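Local coordinates for cellulosomal scaffoldin adaptor protein B (Acetivibrio cellulolyticus, PDB 4U3S), which forms part of the cellulosome scaffold, this piece being its third type II cohesin domain, a module of the kind that binds dockerins, at residues N31-Q36 and T96-Y101; G142-L145 and N151-T154; G17-A22 and Q47-K52; G87-S92 and A114-K119; S3-N8 and Y35-K40. All blocks are in the same frame, centred on the assembly; numbering follows the deposited sequence. Where two conformers were deposited one is given.

Contact 1 (N31-Q36 and T96-Y101); sequences NFSGYQ and TALDVY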
# COMPACT_ATOMS: atom_id res chain seq x y z
N ASN A 31 -4.45 12.91 17.67
CA ASN A 31 -3.06 12.84 17.21
C ASN A 31 -2.91 12.27 15.79
O ASN A 31 -1.95 11.57 15.48
CB ASN A 31 -2.22 12.08 18.23
CG ASN A 31 -2.16 12.81 19.58
OD1 ASN A 31 -2.28 14.04 19.63
ND2 ASN A 31 -1.99 12.06 20.66
N PHE A 32 -3.87 12.62 14.93
CA PHE A 32 -3.96 12.14 13.55
C PHE A 32 -2.70 12.45 12.73
O PHE A 32 -2.23 13.59 12.70
CB PHE A 32 -5.17 12.78 12.90
CG PHE A 32 -5.32 12.48 11.46
CD1 PHE A 32 -5.80 11.26 11.01
CD2 PHE A 32 -5.04 13.46 10.53
CE1 PHE A 32 -5.95 11.02 9.65
CE2 PHE A 32 -5.20 13.23 9.18
CZ PHE A 32 -5.67 12.01 8.75
N SER A 33 -2.18 11.43 12.05
CA SER A 33 -0.96 11.58 11.24
C SER A 33 -1.12 11.11 9.81
O SER A 33 -0.19 11.30 9.02
CB SER A 33 0.20 10.81 11.84
OG SER A 33 0.03 9.38 11.69
N GLY A 34 -2.25 10.49 9.48
CA GLY A 34 -2.41 9.96 8.12
C GLY A 34 -3.64 9.12 7.93
O GLY A 34 -4.18 8.58 8.89
N TYR A 35 -4.09 9.02 6.68
CA TYR A 35 -5.24 8.21 6.35
C TYR A 35 -4.92 7.36 5.12
O TYR A 35 -4.12 7.75 4.26
CB TYR A 35 -6.50 9.10 6.03
CG TYR A 35 -6.42 9.75 4.67
CD1 TYR A 35 -5.82 10.99 4.52
CD2 TYR A 35 -6.84 9.08 3.52
CE1 TYR A 35 -5.67 11.55 3.27
CE2 TYR A 35 -6.66 9.62 2.26
CZ TYR A 35 -6.09 10.86 2.14
OH TYR A 35 -5.91 11.37 0.88
N GLN A 36 -5.65 6.27 4.99
CA GLN A 36 -5.77 5.57 3.70
C GLN A 36 -7.24 5.19 3.60
O GLN A 36 -7.78 4.61 4.54
CB GLN A 36 -4.87 4.34 3.62
CG GLN A 36 -5.12 3.50 2.37
CD GLN A 36 -4.15 2.34 2.19
OE1 GLN A 36 -3.43 1.95 3.13
NE2 GLN A 36 -4.15 1.75 1.02
N THR A 96 5.72 11.74 7.37
CA THR A 96 6.87 10.84 7.54
C THR A 96 7.68 11.17 8.81
O THR A 96 8.11 10.23 9.52
CB THR A 96 7.78 10.85 6.31
OG1 THR A 96 8.11 12.21 5.96
CG2 THR A 96 7.08 10.15 5.16
N ALA A 97 7.89 12.45 9.10
CA ALA A 97 8.73 12.88 10.23
C ALA A 97 7.91 12.97 11.50
O ALA A 97 7.61 14.07 12.01
CB ALA A 97 9.45 14.19 9.94
N LEU A 98 7.57 11.80 12.01
CA LEU A 98 6.62 11.69 13.12
C LEU A 98 7.13 12.34 14.39
O LEU A 98 6.38 13.01 15.09
CB LEU A 98 6.22 10.23 13.38
CG LEU A 98 5.57 9.46 12.22
CD1 LEU A 98 5.29 8.03 12.62
CD2 LEU A 98 4.30 10.13 11.72
N ASP A 99 8.41 12.15 14.68
CA ASP A 99 9.01 12.79 15.85
C ASP A 99 8.94 14.31 15.84
O ASP A 99 8.67 14.94 16.88
CB ASP A 99 10.45 12.33 16.09
CG ASP A 99 11.33 12.45 14.87
OD1 ASP A 99 10.83 12.72 13.75
OD2 ASP A 99 12.57 12.28 15.05
N VAL A 100 9.13 14.90 14.66
CA VAL A 100 9.07 16.34 14.49
C VAL A 100 7.67 16.84 14.71
O VAL A 100 7.45 17.86 15.39
CB VAL A 100 9.55 16.76 13.08
CG1 VAL A 100 9.48 18.27 12.93
CG2 VAL A 100 10.99 16.34 12.86
N TYR A 101 6.71 16.11 14.16
CA TYR A 101 5.30 16.39 14.37
C TYR A 101 4.97 16.34 15.87
O TYR A 101 4.37 17.27 16.44
CB TYR A 101 4.48 15.39 13.53
CG TYR A 101 2.96 15.52 13.58
CD1 TYR A 101 2.33 16.75 13.86
CD2 TYR A 101 2.17 14.44 13.26
CE1 TYR A 101 0.94 16.85 13.84
CE2 TYR A 101 0.78 14.52 13.26
CZ TYR A 101 0.17 15.72 13.55
OH TYR A 101 -1.19 15.80 13.58

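Contact 2 (G142-L145 and N151-T154); sequences GTTL and NRIT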
# COMPACT_ATOMS: atom_id res chain seq x y z
N GLY A 142 -13.33 0.13 4.98
CA GLY A 142 -12.45 0.72 3.96
C GLY A 142 -11.66 1.93 4.39
O GLY A 142 -11.19 2.68 3.55
N THR A 143 -11.54 2.14 5.71
CA THR A 143 -10.79 3.26 6.25
C THR A 143 -9.74 2.79 7.23
O THR A 143 -9.99 1.90 8.07
CB THR A 143 -11.69 4.33 6.95
OG1 THR A 143 -12.19 3.85 8.20
CG2 THR A 143 -12.84 4.75 6.06
N THR A 144 -8.56 3.41 7.14
CA THR A 144 -7.54 3.24 8.15
C THR A 144 -6.96 4.60 8.50
O THR A 144 -6.55 5.35 7.61
CB THR A 144 -6.39 2.30 7.69
OG1 THR A 144 -5.84 2.78 6.46
CG2 THR A 144 -6.88 0.89 7.49
N LEU A 145 -7.02 4.94 9.78
CA LEU A 145 -6.48 6.20 10.28
C LEU A 145 -5.33 5.91 11.22
O LEU A 145 -5.32 4.86 11.88
CB LEU A 145 -7.57 7.01 11.00
CG LEU A 145 -8.85 7.17 10.19
CD1 LEU A 145 -9.90 7.87 11.05
CD2 LEU A 145 -8.60 7.92 8.88
N ASN A 151 0.93 4.54 14.68
CA ASN A 151 0.06 3.38 14.87
C ASN A 151 -1.31 3.53 14.24
O ASN A 151 -1.90 4.60 14.23
CB ASN A 151 -0.09 3.09 16.36
CG ASN A 151 1.19 2.61 16.97
OD1 ASN A 151 1.88 1.76 16.40
ND2 ASN A 151 1.54 3.15 18.15
N ARG A 152 -1.84 2.41 13.76
CA ARG A 152 -3.21 2.40 13.27
C ARG A 152 -4.15 2.60 14.46
O ARG A 152 -3.94 2.02 15.53
CB ARG A 152 -3.50 1.10 12.52
CG ARG A 152 -4.85 1.04 11.83
CD ARG A 152 -4.92 -0.12 10.86
NE ARG A 152 -4.54 -1.38 11.50
CZ ARG A 152 -5.35 -2.15 12.21
NH1 ARG A 152 -6.61 -1.79 12.47
NH2 ARG A 152 -4.88 -3.30 12.71
N ILE A 153 -5.16 3.43 14.26
CA ILE A 153 -6.18 3.69 15.26
C ILE A 153 -7.24 2.63 15.00
O ILE A 153 -7.83 2.59 13.95
CB ILE A 153 -6.74 5.13 15.11
CG1 ILE A 153 -5.61 6.15 15.36
CG2 ILE A 153 -7.93 5.36 16.03
CD1 ILE A 153 -5.97 7.57 14.98
N THR A 154 -7.44 1.73 15.95
CA THR A 154 -8.25 0.53 15.70
C THR A 154 -9.67 0.62 16.24
O THR A 154 -10.46 -0.32 16.08
CB THR A 154 -7.60 -0.70 16.35
OG1 THR A 154 -7.55 -0.49 17.76
CG2 THR A 154 -6.19 -0.91 15.83
O HOH W 1 -8.34 2.76 11.38

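Contact 3 (G17-A22 and Q47-K52); sequences GQIIKA and QAVNPK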
# COMPACT_ATOMS: atom_id res chain seq x y z
N GLY A 17 -21.86 16.04 -17.08
CA GLY A 17 -20.79 16.97 -17.42
C GLY A 17 -20.42 17.87 -16.26
O GLY A 17 -19.38 18.52 -16.29
N GLN A 18 -21.27 17.91 -15.24
CA GLN A 18 -21.00 18.70 -14.04
C GLN A 18 -20.13 17.92 -13.03
O GLN A 18 -20.30 16.72 -12.88
CB GLN A 18 -22.32 19.06 -13.40
CG GLN A 18 -22.21 19.99 -12.22
CD GLN A 18 -23.57 20.42 -11.73
OE1 GLN A 18 -24.58 20.22 -12.42
NE2 GLN A 18 -23.61 21.00 -10.54
N ILE A 19 -19.24 18.63 -12.33
CA ILE A 19 -18.34 18.02 -11.34
C ILE A 19 -18.87 18.20 -9.90
O ILE A 19 -19.21 19.33 -9.47
CB ILE A 19 -16.91 18.60 -11.45
CG1 ILE A 19 -16.37 18.36 -12.87
CG2 ILE A 19 -15.97 18.01 -10.39
CD1 ILE A 19 -14.99 18.94 -13.14
N ILE A 20 -18.97 17.08 -9.19
CA ILE A 20 -19.26 17.02 -7.77
C ILE A 20 -17.93 16.83 -7.03
O ILE A 20 -17.14 15.97 -7.41
CB ILE A 20 -20.13 15.80 -7.45
CG1 ILE A 20 -21.47 15.91 -8.19
CG2 ILE A 20 -20.35 15.66 -5.95
CD1 ILE A 20 -22.19 14.58 -8.21
N LYS A 21 -17.70 17.62 -5.98
CA LYS A 21 -16.49 17.53 -5.20
C LYS A 21 -16.81 16.76 -3.93
O LYS A 21 -17.64 17.19 -3.14
CB LYS A 21 -15.95 18.92 -4.84
CG LYS A 21 -15.49 19.76 -6.02
CD LYS A 21 -14.84 21.06 -5.54
CE LYS A 21 -14.65 22.08 -6.64
NZ LYS A 21 -13.42 22.89 -6.40
N ALA A 22 -16.15 15.62 -3.76
CA ALA A 22 -16.30 14.81 -2.56
C ALA A 22 -15.14 15.09 -1.63
O ALA A 22 -13.99 14.84 -1.95
CB ALA A 22 -16.37 13.33 -2.92
N GLN A 47 -17.44 9.67 -13.38
CA GLN A 47 -16.03 9.60 -13.76
C GLN A 47 -15.22 10.34 -12.72
O GLN A 47 -15.45 11.55 -12.48
CB GLN A 47 -15.84 10.27 -15.12
CG GLN A 47 -14.41 10.33 -15.58
CD GLN A 47 -14.28 11.09 -16.88
OE1 GLN A 47 -14.97 12.10 -17.09
NE2 GLN A 47 -13.45 10.60 -17.77
N ALA A 48 -14.26 9.65 -12.11
CA ALA A 48 -13.37 10.29 -11.17
C ALA A 48 -12.45 11.29 -11.89
O ALA A 48 -11.86 10.94 -12.92
CB ALA A 48 -12.53 9.24 -10.45
N VAL A 49 -12.36 12.51 -11.36
CA VAL A 49 -11.55 13.60 -11.93
C VAL A 49 -10.92 14.42 -10.82
O VAL A 49 -11.36 14.35 -9.66
CB VAL A 49 -12.36 14.56 -12.82
CG1 VAL A 49 -13.07 13.82 -13.93
CG2 VAL A 49 -13.36 15.37 -11.99
N ASN A 50 -9.89 15.18 -11.17
CA ASN A 50 -9.33 16.12 -10.21
C ASN A 50 -10.37 17.20 -9.99
O ASN A 50 -10.86 17.77 -10.95
CB ASN A 50 -8.01 16.70 -10.75
CG ASN A 50 -7.42 17.72 -9.82
OD1 ASN A 50 -7.99 18.76 -9.60
ND2 ASN A 50 -6.24 17.44 -9.29
N PRO A 51 -10.70 17.48 -8.72
CA PRO A 51 -11.83 18.37 -8.43
C PRO A 51 -11.54 19.83 -8.80
O PRO A 51 -12.47 20.59 -9.08
CB PRO A 51 -12.05 18.16 -6.93
CG PRO A 51 -10.70 17.79 -6.41
CD PRO A 51 -10.11 16.92 -7.49
N LYS A 52 -10.25 20.21 -8.83
CA LYS A 52 -9.85 21.57 -9.20
C LYS A 52 -9.72 21.82 -10.69
O LYS A 52 -10.12 22.86 -11.18
CB LYS A 52 -8.53 21.92 -8.54
CG LYS A 52 -8.65 21.97 -7.03
CD LYS A 52 -7.30 22.17 -6.40
CE LYS A 52 -7.45 22.68 -4.98
NZ LYS A 52 -6.22 22.64 -4.18

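Contact 4 (G87-S92 and A114-K119); sequences GILNLS and AVVGFK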
# COMPACT_ATOMS: atom_id res chain seq x y z
N GLY A 87 -14.46 1.06 -10.74
CA GLY A 87 -14.95 2.11 -9.86
C GLY A 87 -14.40 2.04 -8.45
O GLY A 87 -15.15 2.16 -7.48
N ILE A 88 -13.09 1.84 -8.33
CA ILE A 88 -12.43 1.84 -7.01
C ILE A 88 -11.35 2.90 -7.00
O ILE A 88 -10.49 2.89 -7.89
CB ILE A 88 -11.81 0.48 -6.64
CG1 ILE A 88 -12.91 -0.54 -6.41
CG2 ILE A 88 -10.98 0.60 -5.34
CD1 ILE A 88 -12.48 -1.97 -6.57
N LEU A 89 -11.42 3.80 -6.02
CA LEU A 89 -10.30 4.70 -5.70
C LEU A 89 -9.68 4.28 -4.37
O LEU A 89 -10.38 3.85 -3.43
CB LEU A 89 -10.75 6.14 -5.56
CG LEU A 89 -11.57 6.71 -6.72
CD1 LEU A 89 -11.92 8.16 -6.43
CD2 LEU A 89 -10.82 6.53 -8.04
N ASN A 90 -8.35 4.37 -4.32
CA ASN A 90 -7.64 4.19 -3.09
C ASN A 90 -6.64 5.32 -2.92
O ASN A 90 -5.75 5.50 -3.75
CB ASN A 90 -6.96 2.85 -3.07
CG ASN A 90 -6.51 2.49 -1.69
OD1 ASN A 90 -5.48 2.95 -1.22
ND2 ASN A 90 -7.29 1.67 -1.02
N LEU A 91 -6.84 6.09 -1.86
CA LEU A 91 -6.15 7.36 -1.63
C LEU A 91 -5.47 7.29 -0.29
O LEU A 91 -6.01 6.74 0.65
CB LEU A 91 -7.22 8.46 -1.53
CG LEU A 91 -8.39 8.49 -2.51
CD1 LEU A 91 -9.44 9.47 -2.06
CD2 LEU A 91 -7.78 8.96 -3.82
N SER A 92 -4.28 7.86 -0.17
CA SER A 92 -3.60 7.91 1.11
C SER A 92 -2.72 9.16 1.21
O SER A 92 -2.18 9.62 0.19
CB SER A 92 -2.71 6.68 1.25
OG SER A 92 -2.11 6.75 2.55
N ALA A 114 -8.85 15.16 2.18
CA ALA A 114 -8.73 14.89 0.77
C ALA A 114 -9.95 15.37 0.03
O ALA A 114 -11.06 15.43 0.59
CB ALA A 114 -8.56 13.41 0.54
N VAL A 115 -9.76 15.68 -1.24
CA VAL A 115 -10.87 16.01 -2.13
C VAL A 115 -10.69 15.22 -3.43
O VAL A 115 -9.58 15.12 -3.98
CB VAL A 115 -10.99 17.52 -2.44
CG1 VAL A 115 -12.35 17.82 -3.06
CG2 VAL A 115 -10.84 18.36 -1.17
N VAL A 116 -11.78 14.62 -3.89
CA VAL A 116 -11.83 13.95 -5.18
C VAL A 116 -13.01 14.50 -5.95
O VAL A 116 -13.99 14.97 -5.39
CB VAL A 116 -11.85 12.39 -5.07
CG1 VAL A 116 -10.67 11.92 -4.22
CG2 VAL A 116 -13.11 11.86 -4.45
N GLY A 117 -12.91 14.51 -7.26
CA GLY A 117 -13.94 15.05 -8.12
C GLY A 117 -14.68 13.91 -8.80
O GLY A 117 -14.10 12.87 -9.09
N PHE A 118 -15.98 14.07 -9.01
CA PHE A 118 -16.77 13.13 -9.81
C PHE A 118 -17.59 13.88 -10.86
O PHE A 118 -18.44 14.73 -10.52
CB PHE A 118 -17.69 12.31 -8.92
CG PHE A 118 -16.98 11.32 -8.04
CD1 PHE A 118 -16.40 10.18 -8.58
CD2 PHE A 118 -16.88 11.52 -6.67
CE1 PHE A 118 -15.74 9.25 -7.78
CE2 PHE A 118 -16.22 10.61 -5.87
CZ PHE A 118 -15.68 9.46 -6.42
N LYS A 119 -17.36 13.58 -12.13
CA LYS A 119 -18.14 14.17 -13.21
C LYS A 119 -19.23 13.20 -13.58
O LYS A 119 -18.99 12.01 -13.76
CB LYS A 119 -17.26 14.47 -14.42
CG LYS A 119 -18.06 15.04 -15.57
CD LYS A 119 -17.28 15.08 -16.85
CE LYS A 119 -16.34 16.27 -16.89
NZ LYS A 119 -15.89 16.48 -18.29

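Contact 5 (S3-N8 and Y35-K40); sequences SYITMN and YQVNIK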
# COMPACT_ATOMS: atom_id res chain seq x y z
N SER A 3 -16.20 11.12 17.44
CA SER A 3 -15.12 11.03 16.45
C SER A 3 -15.60 10.28 15.21
O SER A 3 -16.34 9.28 15.34
CB SER A 3 -13.92 10.30 17.06
OG SER A 3 -13.51 10.98 18.23
N TYR A 4 -15.18 10.71 14.02
CA TYR A 4 -15.65 10.09 12.78
C TYR A 4 -14.84 10.50 11.58
O TYR A 4 -14.07 11.47 11.64
CB TYR A 4 -17.12 10.43 12.49
CG TYR A 4 -17.44 11.91 12.29
CD1 TYR A 4 -17.21 12.52 11.07
CD2 TYR A 4 -18.04 12.66 13.30
CE1 TYR A 4 -17.49 13.87 10.89
CE2 TYR A 4 -18.33 14.00 13.12
CZ TYR A 4 -18.08 14.58 11.89
OH TYR A 4 -18.36 15.91 11.69
N ILE A 5 -15.03 9.73 10.52
CA ILE A 5 -14.57 10.09 9.19
C ILE A 5 -15.82 10.04 8.30
O ILE A 5 -16.71 9.19 8.51
CB ILE A 5 -13.45 9.17 8.66
CG1 ILE A 5 -13.00 9.64 7.26
CG2 ILE A 5 -13.90 7.70 8.63
CD1 ILE A 5 -11.73 8.98 6.81
N THR A 6 -15.91 10.95 7.35
CA THR A 6 -17.08 11.03 6.49
C THR A 6 -16.65 11.58 5.14
O THR A 6 -15.48 11.96 4.96
CB THR A 6 -18.18 11.90 7.14
OG1 THR A 6 -19.43 11.68 6.47
CG2 THR A 6 -17.81 13.37 7.11
N MET A 7 -17.58 11.56 4.21
CA MET A 7 -17.45 12.34 2.96
C MET A 7 -18.63 13.31 2.84
O MET A 7 -19.78 12.95 3.12
CB MET A 7 -17.45 11.43 1.74
CG MET A 7 -16.13 10.84 1.38
SD MET A 7 -16.22 9.85 -0.14
CE MET A 7 -16.96 8.32 0.47
N ASN A 8 -18.33 14.52 2.42
CA ASN A 8 -19.33 15.55 2.15
C ASN A 8 -19.18 15.96 0.70
O ASN A 8 -18.06 16.18 0.24
CB ASN A 8 -19.08 16.78 3.03
CG ASN A 8 -19.10 16.44 4.51
OD1 ASN A 8 -18.20 16.82 5.26
ND2 ASN A 8 -20.10 15.69 4.92
N TYR A 35 -4.09 9.02 6.68
CA TYR A 35 -5.24 8.21 6.35
C TYR A 35 -4.92 7.36 5.12
O TYR A 35 -4.12 7.75 4.26
CB TYR A 35 -6.50 9.10 6.03
CG TYR A 35 -6.42 9.75 4.67
CD1 TYR A 35 -5.82 10.99 4.52
CD2 TYR A 35 -6.84 9.08 3.52
CE1 TYR A 35 -5.67 11.55 3.27
CE2 TYR A 35 -6.66 9.62 2.26
CZ TYR A 35 -6.09 10.86 2.14
OH TYR A 35 -5.91 11.37 0.88
N GLN A 36 -5.65 6.27 4.99
CA GLN A 36 -5.77 5.57 3.70
C GLN A 36 -7.24 5.19 3.60
O GLN A 36 -7.78 4.61 4.54
CB GLN A 36 -4.87 4.34 3.62
CG GLN A 36 -5.12 3.50 2.37
CD GLN A 36 -4.15 2.34 2.19
OE1 GLN A 36 -3.43 1.95 3.13
NE2 GLN A 36 -4.15 1.75 1.02
N VAL A 37 -7.89 5.52 2.51
CA VAL A 37 -9.29 5.15 2.31
C VAL A 37 -9.52 4.53 0.96
O VAL A 37 -8.85 4.87 -0.03
CB VAL A 37 -10.29 6.33 2.53
CG1 VAL A 37 -10.29 6.80 3.95
CG2 VAL A 37 -10.05 7.49 1.57
N ASN A 38 -10.49 3.61 0.93
CA ASN A 38 -10.89 2.92 -0.27
C ASN A 38 -12.34 3.29 -0.56
O ASN A 38 -13.22 3.13 0.28
CB ASN A 38 -10.74 1.42 -0.03
CG ASN A 38 -10.80 0.62 -1.30
OD1 ASN A 38 -9.81 0.58 -2.06
ND2 ASN A 38 -11.96 -0.02 -1.56
N ILE A 39 -12.60 3.75 -1.77
CA ILE A 39 -13.90 4.33 -2.15
C ILE A 39 -14.41 3.62 -3.39
O ILE A 39 -13.66 3.41 -4.35
CB ILE A 39 -13.74 5.82 -2.43
CG1 ILE A 39 -13.38 6.57 -1.14
CG2 ILE A 39 -14.99 6.40 -3.07
CD1 ILE A 39 -12.92 8.00 -1.39
N LYS A 40 -15.69 3.26 -3.36
CA LYS A 40 -16.38 2.57 -4.44
C LYS A 40 -17.39 3.51 -5.05
O LYS A 40 -18.21 4.11 -4.33
CB LYS A 40 -17.11 1.32 -3.90
CG LYS A 40 -17.79 0.48 -4.98
CD LYS A 40 -16.75 -0.26 -5.84
CE LYS A 40 -17.36 -1.06 -6.98
NZ LYS A 40 -17.88 -0.21 -8.09

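Contact 1 (N31-Q36 and T96-Y101)
A phenol reaches across from a short helix to seize a strand carbonyl: Tyr101 OH donates to Phe32 O over 2.6 Å. The bond is short, with a C=O...donor angle of 159°, and the hydroxyl is tilted 18° from the carbonyl plane. Phe32 O lies at the edge of the tyrosine ring and in the ring's plane, while Tyr101 CE2 passes 4.0 Å from Ser33 CA. The first torsion of Tyr101 sets CG opposite the backbone N (chi1 -178°), and this sends the ring out towards the strand. Its hydroxyl oxygen has a second partner in Glu108 N, and the ring meets Tyr95 and Trp148 edge-to-face, which leaves it little room to swing. Within the cohesin domain the bond ties the start of strand 32-40 to helix 98-104, the helix that follows strand 88-95, itself the neighbour of 32-40 in the antiparallel sheet. Leu98 contributes less: its methyl CD2 stands 4.2 Å from Ser33 CB. The serine hydroxyl serves another strand end, bonding to Asn147 O. Both Ser33 and Leu98 also pack on apolar side chains of the other protein chain of the assembly.

Contact 2 (G142-L145 and N151-T154)
Leu145 and Ile153 join the two arms of a beta hairpin, strand 143-147 and the short strand 152-153, at the margin of the antiparallel sheet of the cohesin domain. One direct backbone bond holds them. Ile153 N donates to Leu145 O over 2.8 Å, almost straight at the hydrogen (175°), and Arg152 CA adds a CA-H...O contact to the same Leu145 O at 3.5 Å, so that one carbonyl oxygen takes both approaches. In the other direction a water is inserted: it accepts from Leu145 N at 3.0 Å and donates to Ile153 O at 2.6 Å, bridging two backbone groups that do not bond directly. The side chains add a few apolar contacts around this frame. Ile153 CD1 comes within 4.3 Å of Leu145 CB, the isoleucine stem lying alongside the carbonyl group of Leu145. Beside the backbone bond, methyl CG2 of Thr144 meets Arg152 CD at 4.0 Å, the two side chains crossing at a slant. A bend at the third torsion of Arg152 (chi3 53°) turns the guanidinium end off the line of the chain, and away from this hairpin its NE makes a salt bridge to an acidic side chain of the other protein chain. Asn151 OD1 bonds to a basic side chain of that same partner. The chemistry thus divides: backbone and water close the hairpin, only the aliphatic part of Arg152 touches the strand beside it, and its charge is left to serve the interface.

Contact 3 (G17-A22 and Q47-K52)
Ile19 and Val49 supply the apolar part: Ile19 CG2 meets Val49 CG2 at 4.0 Å, and Ile19 CD1 reaches the same valine methyl at 4.1 Å, so one branch of Val49 is touched by two of Ile19. Both side chains point across the gap between the segments and approach at a slant. Beside them, Lys21 lays the aliphatic part of its chain against a proline: Lys21 CG is 3.9 Å from Pro51 CB, the lysine crossing the ring at about a right angle.

Polar contact is weaker in kind. Further along the same lysine, CE comes 3.6 Å from Pro51 O, and NZ is 3.7 Å from Pro51 O, too long for a hydrogen bond. The turn carrying the proline has its own internal bond, Lys52 N to Asn50 OD1 at 2.8 Å. This bond makes an Asx turn; the same oxygen also accepts from Thr53 N. No hydrogen bond links the two segments. Strands 19-27 and 46-49 each pair antiparallel with strand 111-120 in the mixed sheet of the cohesin domain, and the side chains make the connection between them, with Pro51 also touching Val115 of that shared strand. The cohesion here is therefore mostly hydrophobic; any pull between the lysine ammonium and the proline carbonyl is probably a modest electrostatic addition, made near the surface where Lys21 is only partly covered.

Contact 4 (G87-S92 and A114-K119)
Leu91 and Val116 meet at a slant and close: Leu91 CD1 presses on Val116 CG1 at 3.5 Å, tighter than ordinary carbon contact, while the other leucine methyl, CD2, stays at 4.2 Å from Val116 CG1. The valine presents this branch because its first torsion places CG1 opposite the carbonyl carbon (chi1 -54°), leaving CG2 for the next leucine along. That is Leu89, whose CD1 lies 4.4 Å from Val116 CG2. The same methyl of Leu89 also comes up to the far end of Phe118, at 4.0 Å from Phe118 CZ. Leucine and phenylalanine reach across from opposite directions, and the ring receives the methyl obliquely. Leu89 CD1 is thus shared by Val116 and Phe118. No hydrogen bond passes between the two segments, as expected where two sheets meet face to face. The axes of residues 88-92 and 114-119 approach to 9.2 Å, their directions 154° apart and so close to antiparallel, as layers of the beta sandwich that makes up a cohesin. On one side, strand 88-95 is joined by backbone hydrogen bonds of Leu89 and Leu91 to Ile39 and Val37 of strand 32-40. On the other, strand 111-120 belongs to the mixed sheet, where Ala22 of strand 19-27 touches both Val116 and Phe118, and Leu46 of strand 46-49 packs on the phenylalanine.

Contact 5 (S3-N8 and Y35-K40)
Ile5 and Val37 face each other across the interior of the cohesin beta sandwich, Ile5 on strand 4-9 of the mixed sheet and Val37 on strand 32-40 of the antiparallel one. The contact is made of side chains alone, with the backbones held well apart: the nearest CA atoms, those of Ile5 and Tyr35, are 9.9 Å from each other.

Aliphatic packing comes from the first pair. Ile5 CD1 touches Val37 CG1 at 3.9 Å, the two chains meeting aslant. In Ile5 the CG1 branch stands opposite the backbone N (chi1 -179°), carrying its terminal methyl out towards the other sheet. Thr143 and Leu145 of strand 143-147 also lie against Ile5, and Thr143 reaches Val37 as well, so this pair is closed in by a third strand.

Polar groups of the same strands turn elsewhere. Gln36 and Asn38, which alternate with the inward residues, bond through their side chains to Asn90 of strand 88-95, and Gln36 OE1 bonds to the backbone of the other protein chain. On strand 4-9 the hydroxyl of Thr6 bonds to Ile160 O. This is the usual alternation of a sandwich strand, with apolar side chains inward and polar ones on the outer face.

A thioether contact makes up the second pair, Met7 with Ile39, which reach for each other tip to tip. Met7 is extended up to the sulfur and then bends at chi3 (-78°), which swings CE aside; SD leads, 4.0 Å from Ile39 CD1.

Contacts 4 and 5 are the core pair, about 10 Å apart between centres, and both join the two sheets of the sandwich by apolar side chains alone. Strand 32-40 serves contacts 1 and 5: its middle faces the core, while its beginning meets a helix through a hydrogen bond. Contact 2 extends the same sheet along strand 143-147, at its margin, and trades side-chain packing for backbone and water bonds. Contacts 1 and 2 also border the other protein chain, contact 1 buried and contact 2 partly exposed. Contact 3 lies on the opposite side of the chain's centre from both, shares strand 111-120 with contact 4 as a neighbour, and mixes aliphatic contact with a lysine near the surface.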